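Local coordinates for protein beta-porphyranase B (Bacteroides plebeius, PDB 4AWD) that hydrolyses the sulfated red-algal polysaccharide porphyran, cutting its beta-1,4 linkages between D-galactose and L-galactose-6-sulfate, at residues T146-F151 with V285-D290; S30-H35 with R315-V320; N206-Y211 with D220-R225; R139-L144 with E238-Y243. All coordinates share one frame; numbering follows the deposited sequence.

Contact 1 of 4, residues T146-F151 with V285-D290; sequences TMSSTF and VTETYD
With chi1 at 64° the hydroxyl of Ser148 sits between its own backbone N and carbonyl carbon, pointed at Glu287, whose side chain is bent at chi2, which brings OE1 alongside the same hydroxyl. Ser148 OG gives its proton to Glu287 OE1 at 2.8 Å, reaching that oxygen on the anti side, 17° out of the carboxylate plane. The same OG accepts from Glu287 N at 2.7 Å, and Ser148 N completes the exchange by binding Glu287 O at 2.8 Å and a fairly straight 163°. Serine suits this place because one small side chain can both donate and accept. Farther along, Thr150 OG1 donates to Val285 O at 2.6 Å, while the bond from Thr150 N to that oxygen is weak. Met147 supplies the apolar end: its chain turns at chi3, and CE meets Thr286 CG2 at 3.6 Å, the two side chains crossing at about a right angle. Tyr289 brings its ring and hydroxyl against Ser148 CB, with 3.5 Å from Tyr289 OH to that carbon. Its hydroxyl is hydrogen-bonded to Glu181, probably the proton donor of this GH16 glycosidase. Water 1 links Thr146 O to Tyr289 N. Glu287 also forms a salt bridge from OE2 to Arg79, and OE1 hydrogen-bonds a glycerol, probably from the crystallisation liquor. Gripped by a buried serine on one oxygen and an arginine on the other, the carboxylate is fixed in its rotation, consistent with the substrate-binding role inferred by similarity.

Contact 2 of 4, residues S30-H35 with R315-V320; sequences SLAEEH and RAYKLV
Ala32 and His35 of the short N-terminal helical segment 30-35 lie across Arg315 and Tyr317 of strand 308-321, so that this segment packs on the outer side of the GH16 beta-sandwich. Helix 30-34 and strand 315-320 cross at -58°, with axes 9.2 Å apart, a separation spanned by long side chains on the strand and a small residue on the helix. Packing is tight where Ala32 and His35 meet Arg315: the methyl CB of Ala32 rests 3.6 Å from Arg315 CD, and a side chain this short lets both strand residues reach the helix backbone. The arginine chain bends at chi3 (-87°) and carries its guanidinium beneath the helix, with Leu31 O over one face. Arg315 NH2 stands over a face of the His35 imidazole, 3.4 Å from His35 CG and towards the rim, the two planes 52° apart. Outside the pair, Arg315 NH1 forms a salt bridge with the calcium ligand Glu57, and His35 NE2 is hydrogen-bonded to Glu137, so both polar ends have a second partner. The other side of the helix is loose by comparison: Ser30, Glu33 and Glu34 are exposed, polar residues fitting for a solvent-facing surface, and Leu31 only skirts the contact, its CB 3.6 Å from Arg315 NH1. At the buried side, Tyr317 OH donates to Ala32 O at 2.6 Å, with that oxygen lying in the plane of the tyrosine ring at its edge.

Contact 3 of 4, residues N206-Y211 with D220-R225; sequences NTHYWY and DNTAKR
The beta hairpin of strands 204-213 and 219-221, beside strand 168-182 of the GH16 sandwich, which carries the probable nucleophile Glu176 and proton donor Glu181, is joined here. Tyr209 and Asn221 form an antiparallel hydrogen-bonded pair: Tyr209 N meets Asn221 O at 3.0 Å in the carbonyl plane, and Asn221 N returns to Tyr209 O at 3.1 Å from above that carbonyl's plane. The next pair, Trp210 with Asp220, is non-hydrogen-bonded and turns its side chains to the sheet face that also bears His208. Asp220 CG stands anti to its backbone N (chi1 -175°), which puts the carboxylate beside the indole with OD1 at the edge of the imidazole. Asp220 CB lies 3.4 Å from Trp210 CZ3, and the carboxylate lies over the rim of one indole face, planes 22° apart. His208 ND1 donates to the syn lone pair of Asp220 OD1 at 2.6 Å and 163°, with that oxygen in the ring plane. Histidine fits because its two nitrogens look in different directions: NE2 makes a weak hydrogen bond to Asp178. Farther along, waters join the segments: water 4 donates to Asn221 O at 2.9 Å and also binds Thr207 OG1, while water 3 joins Asn206 OD1 to Ala223 N. Trp210 NE1 is hydrogen-bonded to Glu176. Asp220 thus appears to act as a second-shell residue, packed on the indole that holds Glu176, and its bond to ND1 fixes the rotation of the His208 ring.

Contact 4 of 4, residues R139-L144 with E238-Y243; sequences RMKASL and EDFHTY
Strands 139-141 and 241-243 run antiparallel with a strong twist, their short axes 122° apart, and Met140 pairs with His241 through two backbone hydrogen bonds, Met140 N to His241 O at 2.9 Å and His241 N to Met140 O at 3.0 Å. They belong to strands 134-141 and 241-249, antiparallel neighbours in the GH16 beta-sandwich. Just before the second strand, the ring of Phe240 lies sandwiched between two side chains from the first. Lys141 CB sits over its centre at 3.8 Å from the centroid, a CH-pi contact almost on the ring normal. On the opposite face the guanidinium of Arg139 is stacked, centres 4.5 Å apart and planes at 24°. With chi1 at -81°, Phe240 CG lies beside its own backbone N, which stands the ring up between these neighbours, while Arg139 reaches it by a bend at chi3. A flat aromatic suits this slot because each face can take a different partner. Arg139 NH1 comes within 3.2 Å of Phe240 CB. Arg139 NE makes a salt bridge with the calcium ligand Asp312. On the sheet face bearing Met140, its CE touches Tyr243 CE2 at 4.0 Å; the two side chains cross at about a right angle, and the unbranched methionine extends inward towards strands 308-321 and 168-182. Water 5 donates to Met140 O at 2.8 Å and is also hydrogen-bonded to Tyr243 OH. The contact therefore holds a partly exposed arginine by aromatic stacking and by Asp312, which probably helps fix its position.

Overall arrangement
From the N terminus, helix 30-34 meets strand 308-321 near the C terminus in contact 2, closing the longest loop, which encloses all the other contacts. Next come 139-144 and 146-151, which follow each other closely but pair with different distant partners, 238-243 and 285-290, so contacts 4 and 1 cross along the chain. These two also touch, through Ser149 against Met140, Ala142 and Ser143. Contact 3 closes a short hairpin within the loops of both. Contact 2 thus attaches the N-terminal helix to the sandwich, contact 4 pairs strands 134-141 and 241-249, and contacts 1 and 3, with centres about 19 Å apart, probably line parts of the substrate cleft.

Contact 1 of 4, residues T146-F151 with V285-D290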
# COMPACT_ATOMS: atom_id res chain seq x y z
N THR A 146 -10.16 4.96 12.59
CA THR A 146 -8.83 4.64 13.09
C THR A 146 -8.23 3.39 12.44
O THR A 146 -7.28 2.80 12.98
CB THR A 146 -8.82 4.45 14.61
OG1 THR A 146 -9.88 3.58 14.99
CG2 THR A 146 -8.94 5.79 15.37
N MET A 147 -8.79 2.97 11.31
CA MET A 147 -8.19 1.93 10.47
C MET A 147 -7.48 2.58 9.27
O MET A 147 -7.87 3.66 8.82
CB MET A 147 -9.23 0.90 10.01
CG MET A 147 -9.57 -0.09 11.11
SD MET A 147 -10.90 -1.24 10.74
CE MET A 147 -10.15 -2.25 9.45
N SER A 148 -6.44 1.91 8.78
CA SER A 148 -5.56 2.49 7.77
C SER A 148 -6.26 2.63 6.42
O SER A 148 -7.19 1.88 6.12
CB SER A 148 -4.33 1.61 7.58
OG SER A 148 -4.72 0.34 7.07
N SER A 149 -5.81 3.60 5.64
CA SER A 149 -6.09 3.67 4.21
C SER A 149 -4.72 3.60 3.56
O SER A 149 -3.88 4.44 3.85
CB SER A 149 -6.77 5.00 3.84
OG SER A 149 -8.00 5.17 4.52
N THR A 150 -4.49 2.60 2.72
CA THR A 150 -3.15 2.40 2.18
C THR A 150 -3.14 2.07 0.69
O THR A 150 -4.13 1.63 0.13
CB THR A 150 -2.39 1.28 2.92
OG1 THR A 150 -3.09 0.05 2.76
CG2 THR A 150 -2.23 1.58 4.40
N PHE A 151 -1.98 2.31 0.07
CA PHE A 151 -1.70 1.97 -1.32
C PHE A 151 -0.23 1.60 -1.35
O PHE A 151 0.62 2.44 -1.02
CB PHE A 151 -1.96 3.19 -2.23
CG PHE A 151 -1.61 2.95 -3.68
CD1 PHE A 151 -2.20 1.92 -4.40
CD2 PHE A 151 -0.71 3.77 -4.33
CE1 PHE A 151 -1.89 1.70 -5.75
CE2 PHE A 151 -0.41 3.59 -5.68
CZ PHE A 151 -0.98 2.54 -6.39
N VAL A 285 -5.11 -1.87 0.92
CA VAL A 285 -5.42 -2.49 2.21
C VAL A 285 -5.99 -1.53 3.26
O VAL A 285 -5.56 -0.39 3.39
CB VAL A 285 -4.17 -3.18 2.79
CG1 VAL A 285 -4.41 -3.65 4.21
CG2 VAL A 285 -3.77 -4.35 1.92
N THR A 286 -6.93 -2.05 4.02
CA THR A 286 -7.59 -1.36 5.13
C THR A 286 -7.32 -2.19 6.40
O THR A 286 -7.76 -3.34 6.52
CB THR A 286 -9.09 -1.26 4.78
OG1 THR A 286 -9.40 0.10 4.40
CG2 THR A 286 -9.93 -1.70 5.90
N GLU A 287 -6.54 -1.64 7.34
CA GLU A 287 -6.06 -2.48 8.43
C GLU A 287 -6.08 -1.82 9.78
O GLU A 287 -6.40 -0.61 9.95
CB GLU A 287 -4.65 -2.99 8.15
CG GLU A 287 -3.54 -2.13 8.74
CD GLU A 287 -2.34 -2.04 7.80
OE1 GLU A 287 -2.48 -1.39 6.74
OE2 GLU A 287 -1.28 -2.64 8.12
N THR A 288 -5.78 -2.62 10.78
CA THR A 288 -5.75 -2.12 12.13
C THR A 288 -4.25 -2.24 12.59
O THR A 288 -3.52 -3.17 12.17
CB THR A 288 -6.89 -2.87 12.93
OG1 THR A 288 -7.53 -2.02 13.90
CG2 THR A 288 -6.43 -4.07 13.53
N TYR A 289 -3.79 -1.25 13.37
CA TYR A 289 -2.38 -1.19 13.85
C TYR A 289 -2.31 -1.37 15.36
O TYR A 289 -3.16 -0.85 16.08
CB TYR A 289 -1.78 0.17 13.58
CG TYR A 289 -1.56 0.56 12.14
CD1 TYR A 289 -0.62 -0.10 11.34
CD2 TYR A 289 -2.24 1.65 11.59
CE1 TYR A 289 -0.40 0.29 10.03
CE2 TYR A 289 -2.04 2.04 10.30
CZ TYR A 289 -1.12 1.36 9.51
OH TYR A 289 -0.92 1.78 8.21
N ASP A 290 -1.26 -2.05 15.84
CA ASP A 290 -1.09 -2.30 17.28
C ASP A 290 -0.82 -1.01 18.06
O ASP A 290 -1.07 -0.94 19.28
CB ASP A 290 0.06 -3.28 17.55
CG ASP A 290 -0.20 -4.65 16.97
OD1 ASP A 290 -1.38 -4.95 16.65
OD2 ASP A 290 0.79 -5.43 16.86
O HOH W 1 -5.75 0.71 14.30
O HOH W 2 -9.94 2.46 6.23

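Contact 2 of 4, residues S30-H35 with R315-V320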
# COMPACT_ATOMS: atom_id res chain seq x y z
N SER A 30 -8.02 5.75 -21.18
CA SER A 30 -7.92 7.14 -21.68
C SER A 30 -7.58 8.15 -20.59
O SER A 30 -6.80 9.09 -20.83
CB SER A 30 -9.23 7.58 -22.35
OG SER A 30 -9.78 6.54 -23.13
N LEU A 31 -8.18 7.99 -19.42
CA LEU A 31 -7.95 8.91 -18.33
C LEU A 31 -6.51 8.81 -17.86
O LEU A 31 -5.88 9.83 -17.58
CB LEU A 31 -8.95 8.67 -17.19
CG LEU A 31 -10.35 9.23 -17.48
CD1 LEU A 31 -11.30 8.86 -16.36
CD2 LEU A 31 -10.32 10.73 -17.66
N ALA A 32 -5.98 7.59 -17.81
CA ALA A 32 -4.59 7.35 -17.43
C ALA A 32 -3.61 7.90 -18.45
O ALA A 32 -2.59 8.46 -18.07
CB ALA A 32 -4.33 5.86 -17.17
N GLU A 33 -3.92 7.73 -19.74
CA GLU A 33 -3.08 8.31 -20.81
C GLU A 33 -3.01 9.82 -20.68
O GLU A 33 -1.93 10.41 -20.73
CB GLU A 33 -3.59 7.92 -22.19
CG GLU A 33 -2.72 8.37 -23.36
CD GLU A 33 -1.52 7.46 -23.61
OE1 GLU A 33 -1.42 6.37 -22.98
OE2 GLU A 33 -0.67 7.83 -24.47
N GLU A 34 -4.17 10.45 -20.48
CA GLU A 34 -4.27 11.89 -20.29
C GLU A 34 -3.49 12.36 -19.05
O GLU A 34 -2.93 13.45 -19.06
CB GLU A 34 -5.75 12.29 -20.22
CG GLU A 34 -6.02 13.78 -19.94
CD GLU A 34 -5.60 14.73 -21.09
OE1 GLU A 34 -5.54 14.30 -22.27
OE2 GLU A 34 -5.34 15.92 -20.78
N HIS A 35 -3.45 11.52 -18.01
CA HIS A 35 -2.75 11.85 -16.76
C HIS A 35 -1.21 11.94 -16.88
O HIS A 35 -0.54 12.43 -15.96
CB HIS A 35 -3.15 10.88 -15.64
CG HIS A 35 -2.67 11.27 -14.27
ND1 HIS A 35 -3.01 12.46 -13.67
CD2 HIS A 35 -1.87 10.62 -13.39
CE1 HIS A 35 -2.44 12.53 -12.48
NE2 HIS A 35 -1.74 11.43 -12.28
N ARG A 315 -3.34 4.10 -11.03
CA ARG A 315 -2.75 4.23 -12.36
C ARG A 315 -1.26 3.92 -12.35
O ARG A 315 -0.52 4.45 -11.52
CB ARG A 315 -3.10 5.59 -13.00
CG ARG A 315 -4.61 5.94 -12.84
CD ARG A 315 -5.23 6.87 -13.86
NE ARG A 315 -5.12 8.29 -13.58
CZ ARG A 315 -6.11 9.19 -13.62
NH1 ARG A 315 -7.36 8.87 -13.92
NH2 ARG A 315 -5.83 10.46 -13.36
N ALA A 316 -0.83 3.02 -13.22
CA ALA A 316 0.58 2.63 -13.30
C ALA A 316 1.18 2.93 -14.67
O ALA A 316 0.49 2.87 -15.70
CB ALA A 316 0.75 1.16 -12.97
N TYR A 317 2.47 3.24 -14.69
CA TYR A 317 3.16 3.56 -15.92
C TYR A 317 4.52 2.88 -16.03
O TYR A 317 5.13 2.50 -15.02
CB TYR A 317 3.28 5.07 -16.11
CG TYR A 317 1.95 5.80 -16.02
CD1 TYR A 317 1.39 6.13 -14.78
CD2 TYR A 317 1.25 6.16 -17.16
CE1 TYR A 317 0.18 6.78 -14.68
CE2 TYR A 317 0.03 6.83 -17.07
CZ TYR A 317 -0.49 7.14 -15.82
OH TYR A 317 -1.69 7.78 -15.71
N LYS A 318 4.95 2.71 -17.27
CA LYS A 318 6.26 2.18 -17.64
C LYS A 318 7.02 3.19 -18.47
O LYS A 318 6.42 3.93 -19.25
CB LYS A 318 6.07 0.93 -18.50
CG LYS A 318 6.51 -0.37 -17.87
CD LYS A 318 5.79 -1.56 -18.54
CE LYS A 318 5.65 -1.38 -20.05
NZ LYS A 318 4.87 -2.50 -20.67
N LEU A 319 8.33 3.20 -18.33
CA LEU A 319 9.17 3.95 -19.25
C LEU A 319 9.55 3.09 -20.45
O LEU A 319 9.95 1.94 -20.32
CB LEU A 319 10.42 4.46 -18.55
CG LEU A 319 10.27 5.70 -17.69
CD1 LEU A 319 11.57 5.93 -16.96
CD2 LEU A 319 9.90 6.92 -18.52
N VAL A 320 9.43 3.70 -21.62
CA VAL A 320 9.74 3.05 -22.89
C VAL A 320 10.58 4.03 -23.72
O VAL A 320 10.39 5.25 -23.61
CB VAL A 320 8.41 2.63 -23.57
CG1 VAL A 320 8.31 3.08 -25.01
CG2 VAL A 320 8.16 1.13 -23.42

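Contact 3 of 4, residues N206-Y211 with D220-R225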
# COMPACT_ATOMS: atom_id res chain seq x y z
N ASN A 206 7.31 4.50 2.66
CA ASN A 206 8.34 3.68 3.26
C ASN A 206 8.82 2.57 2.33
O ASN A 206 8.16 2.24 1.34
CB ASN A 206 7.80 3.07 4.56
CG ASN A 206 8.87 2.95 5.65
OD1 ASN A 206 10.06 3.13 5.41
ND2 ASN A 206 8.42 2.61 6.86
N THR A 207 9.98 2.00 2.67
CA THR A 207 10.51 0.84 1.99
C THR A 207 10.94 -0.18 3.03
O THR A 207 11.46 0.19 4.09
CB THR A 207 11.75 1.18 1.17
OG1 THR A 207 12.82 1.53 2.06
CG2 THR A 207 11.48 2.33 0.17
N HIS A 208 10.77 -1.46 2.71
CA HIS A 208 11.23 -2.53 3.57
C HIS A 208 11.99 -3.55 2.75
O HIS A 208 11.47 -4.03 1.74
CB HIS A 208 10.05 -3.21 4.27
CG HIS A 208 9.12 -2.26 4.96
ND1 HIS A 208 9.20 -1.98 6.31
CD2 HIS A 208 8.08 -1.53 4.49
CE1 HIS A 208 8.26 -1.11 6.63
NE2 HIS A 208 7.56 -0.83 5.55
N TYR A 209 13.21 -3.87 3.17
CA TYR A 209 13.86 -5.08 2.71
C TYR A 209 13.74 -6.08 3.85
O TYR A 209 14.36 -5.90 4.90
CB TYR A 209 15.33 -4.82 2.36
CG TYR A 209 16.01 -6.02 1.71
CD1 TYR A 209 16.62 -6.99 2.47
CD2 TYR A 209 16.02 -6.18 0.33
CE1 TYR A 209 17.25 -8.09 1.89
CE2 TYR A 209 16.63 -7.29 -0.26
CZ TYR A 209 17.26 -8.23 0.53
OH TYR A 209 17.87 -9.33 -0.01
N TRP A 210 12.92 -7.12 3.67
CA TRP A 210 12.71 -8.10 4.72
C TRP A 210 13.78 -9.17 4.66
O TRP A 210 14.01 -9.75 3.60
CB TRP A 210 11.32 -8.75 4.61
CG TRP A 210 10.23 -7.81 4.92
CD1 TRP A 210 9.49 -7.09 4.02
CD2 TRP A 210 9.74 -7.45 6.22
NE1 TRP A 210 8.57 -6.31 4.68
CE2 TRP A 210 8.71 -6.50 6.03
CE3 TRP A 210 10.07 -7.84 7.52
CZ2 TRP A 210 7.99 -5.95 7.10
CZ3 TRP A 210 9.36 -7.29 8.59
CH2 TRP A 210 8.33 -6.34 8.36
N TYR A 211 14.43 -9.44 5.78
CA TYR A 211 15.48 -10.46 5.82
C TYR A 211 15.35 -11.38 7.02
O TYR A 211 15.07 -10.93 8.14
CB TYR A 211 16.87 -9.83 5.81
CG TYR A 211 18.00 -10.85 5.80
CD1 TYR A 211 18.39 -11.46 4.61
CD2 TYR A 211 18.66 -11.20 6.97
CE1 TYR A 211 19.43 -12.38 4.58
CE2 TYR A 211 19.70 -12.13 6.96
CZ TYR A 211 20.08 -12.72 5.76
OH TYR A 211 21.12 -13.64 5.73
N ASP A 220 13.01 -6.27 9.80
CA ASP A 220 12.44 -5.25 8.93
C ASP A 220 13.51 -4.20 8.69
O ASP A 220 13.80 -3.40 9.58
CB ASP A 220 11.23 -4.60 9.62
CG ASP A 220 10.51 -3.60 8.73
OD1 ASP A 220 10.97 -3.32 7.60
OD2 ASP A 220 9.45 -3.09 9.17
N ASN A 221 14.10 -4.20 7.49
CA ASN A 221 15.21 -3.28 7.21
C ASN A 221 14.80 -2.04 6.40
O ASN A 221 14.43 -2.12 5.22
CB ASN A 221 16.40 -4.01 6.61
CG ASN A 221 16.77 -5.24 7.41
OD1 ASN A 221 16.28 -6.35 7.12
ND2 ASN A 221 17.57 -5.05 8.45
N THR A 222 14.93 -0.91 7.07
CA THR A 222 14.37 0.36 6.66
C THR A 222 15.49 1.34 6.28
O THR A 222 16.66 1.11 6.62
CB THR A 222 13.41 0.83 7.80
OG1 THR A 222 12.09 0.33 7.53
CG2 THR A 222 13.38 2.33 8.00
N ALA A 223 15.16 2.38 5.53
CA ALA A 223 16.13 3.42 5.17
C ALA A 223 15.57 4.83 5.42
O ALA A 223 14.36 5.08 5.30
CB ALA A 223 16.56 3.27 3.74
N LYS A 224 16.47 5.74 5.78
CA LYS A 224 16.11 7.11 6.04
C LYS A 224 15.73 7.83 4.74
O LYS A 224 16.15 7.43 3.63
CB LYS A 224 17.27 7.84 6.75
N ARG A 225 14.92 8.87 4.88
CA ARG A 225 14.51 9.67 3.74
C ARG A 225 15.66 10.60 3.36
O ARG A 225 16.38 11.09 4.22
CB ARG A 225 13.24 10.45 4.08
CG ARG A 225 12.03 9.55 4.34
CD ARG A 225 10.82 10.32 4.85
NE ARG A 225 9.73 9.43 5.28
CZ ARG A 225 8.61 9.84 5.88
NH1 ARG A 225 8.43 11.14 6.14
NH2 ARG A 225 7.68 8.97 6.24
O HOH W 3 12.62 3.08 4.19
O HOH W 4 14.80 -0.39 2.89

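Contact 4 of 4, residues R139-L144 with E238-Y243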
# COMPACT_ATOMS: atom_id res chain seq x y z
N ARG A 139 -5.52 8.14 -6.41
CA ARG A 139 -6.31 9.23 -5.82
C ARG A 139 -7.20 8.59 -4.75
O ARG A 139 -8.14 7.84 -5.06
CB ARG A 139 -7.15 9.97 -6.88
CG ARG A 139 -7.58 11.37 -6.43
CD ARG A 139 -8.05 12.28 -7.59
NE ARG A 139 -9.50 12.21 -7.72
CZ ARG A 139 -10.37 13.09 -7.24
NH1 ARG A 139 -9.97 14.19 -6.62
NH2 ARG A 139 -11.66 12.87 -7.40
N MET A 140 -6.90 8.90 -3.49
CA MET A 140 -7.51 8.24 -2.35
C MET A 140 -8.11 9.26 -1.39
O MET A 140 -7.55 10.34 -1.16
CB MET A 140 -6.46 7.39 -1.59
CG MET A 140 -7.03 6.58 -0.42
SD MET A 140 -5.71 5.72 0.45
CE MET A 140 -4.95 7.11 1.32
N LYS A 141 -9.25 8.91 -0.82
CA LYS A 141 -9.75 9.65 0.34
C LYS A 141 -9.83 8.65 1.47
O LYS A 141 -10.42 7.57 1.29
CB LYS A 141 -11.12 10.30 0.04
CG LYS A 141 -11.72 11.05 1.25
CD LYS A 141 -12.82 12.05 0.89
CE LYS A 141 -14.17 11.39 0.71
NZ LYS A 141 -15.25 12.27 1.25
N ALA A 142 -9.22 8.97 2.61
CA ALA A 142 -9.19 8.02 3.75
C ALA A 142 -10.53 7.92 4.44
O ALA A 142 -11.30 8.88 4.43
CB ALA A 142 -8.10 8.39 4.77
N SER A 143 -10.82 6.76 5.02
CA SER A 143 -11.99 6.59 5.88
C SER A 143 -11.80 7.46 7.12
O SER A 143 -10.66 7.64 7.57
CB SER A 143 -12.15 5.13 6.29
OG SER A 143 -11.04 4.70 7.07
N LEU A 144 -12.90 8.03 7.64
CA LEU A 144 -12.88 8.78 8.90
C LEU A 144 -12.97 7.78 10.05
O LEU A 144 -14.01 7.60 10.69
CB LEU A 144 -14.00 9.83 8.96
CG LEU A 144 -13.81 10.99 9.96
CD1 LEU A 144 -12.64 11.87 9.60
CD2 LEU A 144 -15.07 11.85 10.10
N GLU A 238 -10.42 14.13 4.66
CA GLU A 238 -11.26 15.26 4.25
C GLU A 238 -11.41 15.39 2.74
O GLU A 238 -12.36 16.02 2.26
CB GLU A 238 -10.74 16.59 4.82
CG GLU A 238 -10.63 16.68 6.36
CD GLU A 238 -11.83 16.11 7.14
OE1 GLU A 238 -12.96 16.02 6.60
OE2 GLU A 238 -11.64 15.75 8.33
N ASP A 239 -10.49 14.80 1.99
CA ASP A 239 -10.54 14.96 0.55
C ASP A 239 -9.68 13.96 -0.18
O ASP A 239 -8.85 13.25 0.41
CB ASP A 239 -10.13 16.39 0.16
CG ASP A 239 -10.89 16.92 -1.04
OD1 ASP A 239 -11.60 16.13 -1.73
OD2 ASP A 239 -10.78 18.13 -1.30
N PHE A 240 -9.89 13.90 -1.49
CA PHE A 240 -9.13 13.03 -2.35
C PHE A 240 -7.80 13.70 -2.59
O PHE A 240 -7.74 14.91 -2.83
CB PHE A 240 -9.83 12.84 -3.69
CG PHE A 240 -10.91 11.82 -3.66
CD1 PHE A 240 -10.61 10.46 -3.86
CD2 PHE A 240 -12.24 12.20 -3.45
CE1 PHE A 240 -11.61 9.51 -3.84
CE2 PHE A 240 -13.24 11.26 -3.41
CZ PHE A 240 -12.94 9.90 -3.60
N HIS A 241 -6.75 12.91 -2.51
CA HIS A 241 -5.44 13.40 -2.86
C HIS A 241 -4.70 12.32 -3.62
O HIS A 241 -5.08 11.15 -3.62
CB HIS A 241 -4.64 13.83 -1.62
CG HIS A 241 -5.24 14.99 -0.89
ND1 HIS A 241 -5.04 16.30 -1.29
CD2 HIS A 241 -6.02 15.05 0.21
CE1 HIS A 241 -5.69 17.10 -0.46
NE2 HIS A 241 -6.29 16.37 0.45
N THR A 242 -3.62 12.74 -4.24
CA THR A 242 -2.86 11.91 -5.13
C THR A 242 -1.61 11.45 -4.37
O THR A 242 -0.91 12.26 -3.76
CB THR A 242 -2.60 12.75 -6.43
OG1 THR A 242 -3.58 12.40 -7.42
CG2 THR A 242 -1.25 12.56 -6.99
N TYR A 243 -1.37 10.14 -4.36
CA TYR A 243 -0.20 9.57 -3.67
C TYR A 243 0.53 8.65 -4.65
O TYR A 243 0.00 7.64 -5.09
CB TYR A 243 -0.61 8.79 -2.41
CG TYR A 243 -1.41 9.60 -1.41
CD1 TYR A 243 -0.77 10.36 -0.44
CD2 TYR A 243 -2.81 9.59 -1.44
CE1 TYR A 243 -1.48 11.10 0.49
CE2 TYR A 243 -3.55 10.34 -0.52
CZ TYR A 243 -2.87 11.09 0.44
OH TYR A 243 -3.58 11.84 1.36
O HOH W 5 -6.14 11.48 1.03